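Local coordinates for protein glycerol-3-phosphate dehydrogenase [NAD(P)+] (Coxiella burnetii, PDB 3K96) that probably reduces dihydroxyacetone phosphate to sn-glycerol 3-phosphate with NADH or NADPH, supplying the precursor for phospholipid synthesis, at residues G152-L164 with T174-S186. Sequence-based numbering, arbitrary orientation. Where two conformers were deposited one is given.
Sequences GQVPMAVISGPSL and TAVSLASNNSQFS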
loop_
_atom_site.group_PDB
_atom_site.type_symbol
_atom_site.label_atom_id
_atom_site.label_comp_id
_atom_site.label_asym_id
_atom_site.label_seq_id
_atom_site.Cartn_x
_atom_site.Cartn_y
_atom_site.Cartn_z
ATOM N N GLY A 152 11.814 34.167 7.397
ATOM C CA GLY A 152 11.638 34.361 8.812
ATOM C C GLY A 152 10.721 33.269 9.332
ATOM O O GLY A 152 10.040 32.586 8.561
ATOM N N GLN A 153 10.710 33.116 10.640
ATOM C CA GLN A 153 9.928 32.114 11.327
ATOM C C GLN A 153 8.444 32.435 11.390
ATOM O O GLN A 153 7.885 32.688 12.456
ATOM C CB GLN A 153 10.478 31.960 12.727
ATOM C CG GLN A 153 11.881 31.350 12.731
ATOM C CD GLN A 153 11.868 29.865 12.321
ATOM O OE1 GLN A 153 10.801 29.237 12.182
ATOM N NE2 GLN A 153 13.047 29.300 12.159
ATOM N N VAL A 154 7.812 32.401 10.235
ATOM C CA VAL A 154 6.403 32.660 10.114
ATOM C C VAL A 154 5.584 31.408 10.413
ATOM O O VAL A 154 6.113 30.317 10.432
ATOM C CB VAL A 154 6.099 33.098 8.675
ATOM C CG1 VAL A 154 6.864 34.442 8.337
ATOM C CG2 VAL A 154 6.471 31.968 7.689
ATOM N N PRO A 155 4.293 31.572 10.689
ATOM C CA PRO A 155 3.479 30.382 10.824
ATOM C C PRO A 155 3.518 29.566 9.491
ATOM O O PRO A 155 3.343 30.127 8.398
ATOM C CB PRO A 155 2.082 30.937 11.097
ATOM C CG PRO A 155 2.327 32.340 11.686
ATOM C CD PRO A 155 3.544 32.818 10.956
ATOM N N MET A 156 3.742 28.256 9.604
ATOM C CA MET A 156 3.912 27.390 8.447
ATOM C C MET A 156 3.064 26.131 8.542
ATOM O O MET A 156 2.724 25.707 9.628
ATOM C CB MET A 156 5.363 26.930 8.380
ATOM C CG MET A 156 6.362 27.996 8.165
ATOM S SD MET A 156 7.977 27.262 7.850
ATOM C CE MET A 156 8.571 26.691 9.448
ATOM N N ALA A 157 2.754 25.532 7.396
ATOM C CA ALA A 157 1.966 24.304 7.355
ATOM C C ALA A 157 2.199 23.556 6.059
ATOM O O ALA A 157 2.497 24.165 5.033
ATOM C CB ALA A 157 0.465 24.602 7.504
ATOM N N VAL A 158 2.052 22.232 6.128
ATOM C CA VAL A 158 2.186 21.367 4.966
ATOM C C VAL A 158 0.940 20.513 4.856
ATOM O O VAL A 158 0.438 20.002 5.848
ATOM C CB VAL A 158 3.437 20.459 5.037
ATOM C CG1 VAL A 158 3.452 19.654 6.311
ATOM C CG2 VAL A 158 3.522 19.519 3.797
ATOM N N ILE A 159 0.411 20.406 3.647
ATOM C CA ILE A 159 -0.753 19.582 3.385
ATOM C C ILE A 159 -0.256 18.480 2.436
ATOM O O ILE A 159 0.335 18.770 1.390
ATOM C CB ILE A 159 -1.895 20.393 2.784
ATOM C CG1 ILE A 159 -3.176 19.559 2.753
ATOM C CG2 ILE A 159 -1.508 20.915 1.394
ATOM C CD1 ILE A 159 -4.388 20.339 2.265
ATOM N N SER A 160 -0.483 17.228 2.825
ATOM C CA SER A 160 0.026 16.086 2.089
ATOM C C SER A 160 -0.771 14.826 2.325
ATOM O O SER A 160 -1.129 14.519 3.444
ATOM C CB SER A 160 1.454 15.829 2.527
ATOM O OG SER A 160 2.155 15.049 1.585
ATOM N N GLY A 161 -1.055 14.111 1.248
ATOM C CA GLY A 161 -1.785 12.848 1.327
ATOM C C GLY A 161 -2.054 12.263 -0.046
ATOM O O GLY A 161 -1.605 12.824 -1.056
ATOM N N PRO A 162 -2.768 11.111 -0.094
ATOM C CA PRO A 162 -3.113 10.529 -1.386
ATOM C C PRO A 162 -4.160 11.417 -2.029
ATOM O O PRO A 162 -5.331 11.382 -1.654
ATOM C CB PRO A 162 -3.689 9.155 -1.029
ATOM C CG PRO A 162 -4.159 9.281 0.379
ATOM C CD PRO A 162 -3.325 10.354 1.032
ATOM N N SER A 163 -3.762 12.178 -3.020
ATOM C CA SER A 163 -4.698 13.131 -3.586
ATOM C C SER A 163 -4.504 13.450 -5.050
ATOM O O SER A 163 -3.999 14.529 -5.365
ATOM C CB SER A 163 -4.555 14.425 -2.797
ATOM O OG SER A 163 -3.205 14.854 -2.836
ATOM N N LEU A 164 -4.905 12.547 -5.949
ATOM C CA LEU A 164 -4.835 12.826 -7.378
ATOM C C LEU A 164 -5.646 14.087 -7.631
ATOM O O LEU A 164 -6.777 14.184 -7.196
ATOM C CB LEU A 164 -5.450 11.706 -8.206
ATOM C CG LEU A 164 -4.766 10.345 -8.217
ATOM C CD1 LEU A 164 -5.522 9.414 -9.174
ATOM C CD2 LEU A 164 -3.267 10.518 -8.624
ATOM N N THR A 174 -11.578 12.139 -0.657
ATOM C CA THR A 174 -10.155 12.302 -0.517
ATOM C C THR A 174 -9.832 12.649 0.911
ATOM O O THR A 174 -10.624 13.345 1.586
ATOM C CB THR A 174 -9.677 13.444 -1.429
ATOM O OG1 THR A 174 -9.941 13.084 -2.795
ATOM C CG2 THR A 174 -8.181 13.724 -1.248
ATOM N N ALA A 175 -8.681 12.158 1.390
ATOM C CA ALA A 175 -8.231 12.459 2.751
ATOM C C ALA A 175 -6.754 12.810 2.718
ATOM O O ALA A 175 -5.970 12.114 2.087
ATOM C CB ALA A 175 -8.504 11.279 3.679
ATOM N N VAL A 176 -6.383 13.921 3.369
ATOM C CA VAL A 176 -5.000 14.371 3.430
ATOM C C VAL A 176 -4.653 14.808 4.848
ATOM O O VAL A 176 -5.535 15.055 5.674
ATOM C CB VAL A 176 -4.704 15.548 2.484
ATOM C CG1 VAL A 176 -4.837 15.133 1.015
ATOM C CG2 VAL A 176 -5.623 16.758 2.821
ATOM N N SER A 177 -3.359 14.865 5.142
ATOM C CA SER A 177 -2.908 15.323 6.452
ATOM C C SER A 177 -2.497 16.784 6.341
ATOM O O SER A 177 -2.116 17.252 5.276
ATOM C CB SER A 177 -1.711 14.508 6.948
ATOM O OG SER A 177 -2.037 13.131 7.120
ATOM N N LEU A 178 -2.587 17.492 7.453
ATOM C CA LEU A 178 -2.139 18.873 7.511
ATOM C C LEU A 178 -1.363 19.069 8.815
ATOM O O LEU A 178 -1.909 18.898 9.910
ATOM C CB LEU A 178 -3.311 19.824 7.390
ATOM C CG LEU A 178 -2.958 21.293 7.246
ATOM C CD1 LEU A 178 -4.081 22.031 6.502
ATOM C CD2 LEU A 178 -2.646 21.936 8.593
ATOM N N ALA A 179 -0.067 19.351 8.667
ATOM C CA ALA A 179 0.844 19.591 9.779
ATOM C C ALA A 179 1.308 21.033 9.773
ATOM O O ALA A 179 1.634 21.590 8.722
ATOM C CB ALA A 179 2.061 18.661 9.697
ATOM N N SER A 180 1.394 21.606 10.962
ATOM C CA SER A 180 1.761 22.984 11.134
ATOM C C SER A 180 2.608 23.227 12.367
ATOM O O SER A 180 2.607 22.445 13.301
ATOM C CB SER A 180 0.481 23.811 11.265
ATOM O OG SER A 180 0.788 25.186 11.367
ATOM N N ASN A 181 3.346 24.323 12.357
ATOM C CA ASN A 181 4.124 24.736 13.515
ATOM C C ASN A 181 3.332 25.807 14.314
ATOM O O ASN A 181 3.868 26.411 15.258
ATOM C CB ASN A 181 5.463 25.341 13.072
ATOM C CG ASN A 181 5.299 26.708 12.384
ATOM O OD1 ASN A 181 4.190 27.122 12.045
ATOM N ND2 ASN A 181 6.421 27.402 12.161
ATOM N N ASN A 182 2.072 26.039 13.938
ATOM C CA ASN A 182 1.241 27.067 14.604
ATOM C C ASN A 182 -0.200 26.560 14.758
ATOM O O ASN A 182 -0.863 26.262 13.767
ATOM C CB ASN A 182 1.338 28.371 13.804
ATOM C CG ASN A 182 0.596 29.534 14.454
ATOM O OD1 ASN A 182 -0.624 29.588 14.442
ATOM N ND2 ASN A 182 1.341 30.489 14.963
ATOM N N SER A 183 -0.686 26.454 15.997
ATOM C CA SER A 183 -2.036 25.929 16.223
ATOM C C SER A 183 -3.140 26.791 15.614
ATOM O O SER A 183 -4.129 26.264 15.114
ATOM C CB SER A 183 -2.308 25.704 17.708
ATOM O OG SER A 183 -2.282 26.919 18.420
ATOM N N GLN A 184 -2.980 28.105 15.633
ATOM C CA GLN A 184 -3.998 28.967 15.056
ATOM C C GLN A 184 -4.038 28.779 13.520
ATOM O O GLN A 184 -5.104 28.818 12.903
ATOM C CB GLN A 184 -3.704 30.424 15.388
ATOM C CG GLN A 184 -4.768 31.376 14.932
ATOM C CD GLN A 184 -6.076 31.155 15.661
ATOM O OE1 GLN A 184 -6.117 31.125 16.895
ATOM N NE2 GLN A 184 -7.156 31.017 14.905
ATOM N N PHE A 185 -2.881 28.573 12.905
ATOM C CA PHE A 185 -2.822 28.431 11.439
ATOM C C PHE A 185 -3.450 27.115 11.049
ATOM O O PHE A 185 -4.222 27.049 10.096
ATOM C CB PHE A 185 -1.379 28.586 10.955
ATOM C CG PHE A 185 -1.213 28.714 9.457
ATOM C CD1 PHE A 185 -2.144 29.368 8.680
ATOM C CD2 PHE A 185 -0.034 28.307 8.862
ATOM C CE1 PHE A 185 -1.965 29.506 7.337
ATOM C CE2 PHE A 185 0.164 28.472 7.534
ATOM C CZ PHE A 185 -0.808 29.071 6.761
ATOM N N SER A 186 -3.127 26.064 11.788
ATOM C CA SER A 186 -3.721 24.780 11.534
ATOM C C SER A 186 -5.247 24.891 11.562
ATOM O O SER A 186 -5.945 24.431 10.651
ATOM C CB SER A 186 -3.258 23.781 12.598
ATOM O OG SER A 186 -3.891 22.553 12.420
HETATM O O HOH W 1 -7.494 10.177 -0.282
#
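With CG of Asn181 set between its own backbone N and carbonyl carbon (chi1 70°), the short amide is placed beside the backbone of Met156. Its OD1 takes the Met156 N-H at 2.7 Å, from above the carbonyl plane, while ND2 gives a weak bond to Val154 O. Ser180 has OG anti to the backbone N (chi1 -177°), which carries the hydroxyl to Met156 O at 2.7 Å. Asn181 N reaches the same oxygen from the opposite face of its plane, and Ser180 OG also accepts from Asn182 N in an ST turn. Asn182 then N-caps helix 183-193 through OD1, which receives Phe185 N on a lone pair. The Phe185 ring turns back to Pro155 and Ala157, its edge against Met156 C. Strands 156-160 and 174-180 run antiparallel here, joined through helix 165-169, at the antiparallel step of the otherwise parallel Rossmann-type sheet. Val158 and Ala179 form a hydrogen-bonded pair, Val158 N to Ala179 O 2.7 Å, and the Ala179 methyl packs against Val158 CG1. On the other face, Ala157 CB meets Leu178 CD2 at 4.2 Å. Gly161, predicted with Ser163 to bind glycerol 3-phosphate, has no side chain, and its CA comes within 4.1 Å of Val176 CA.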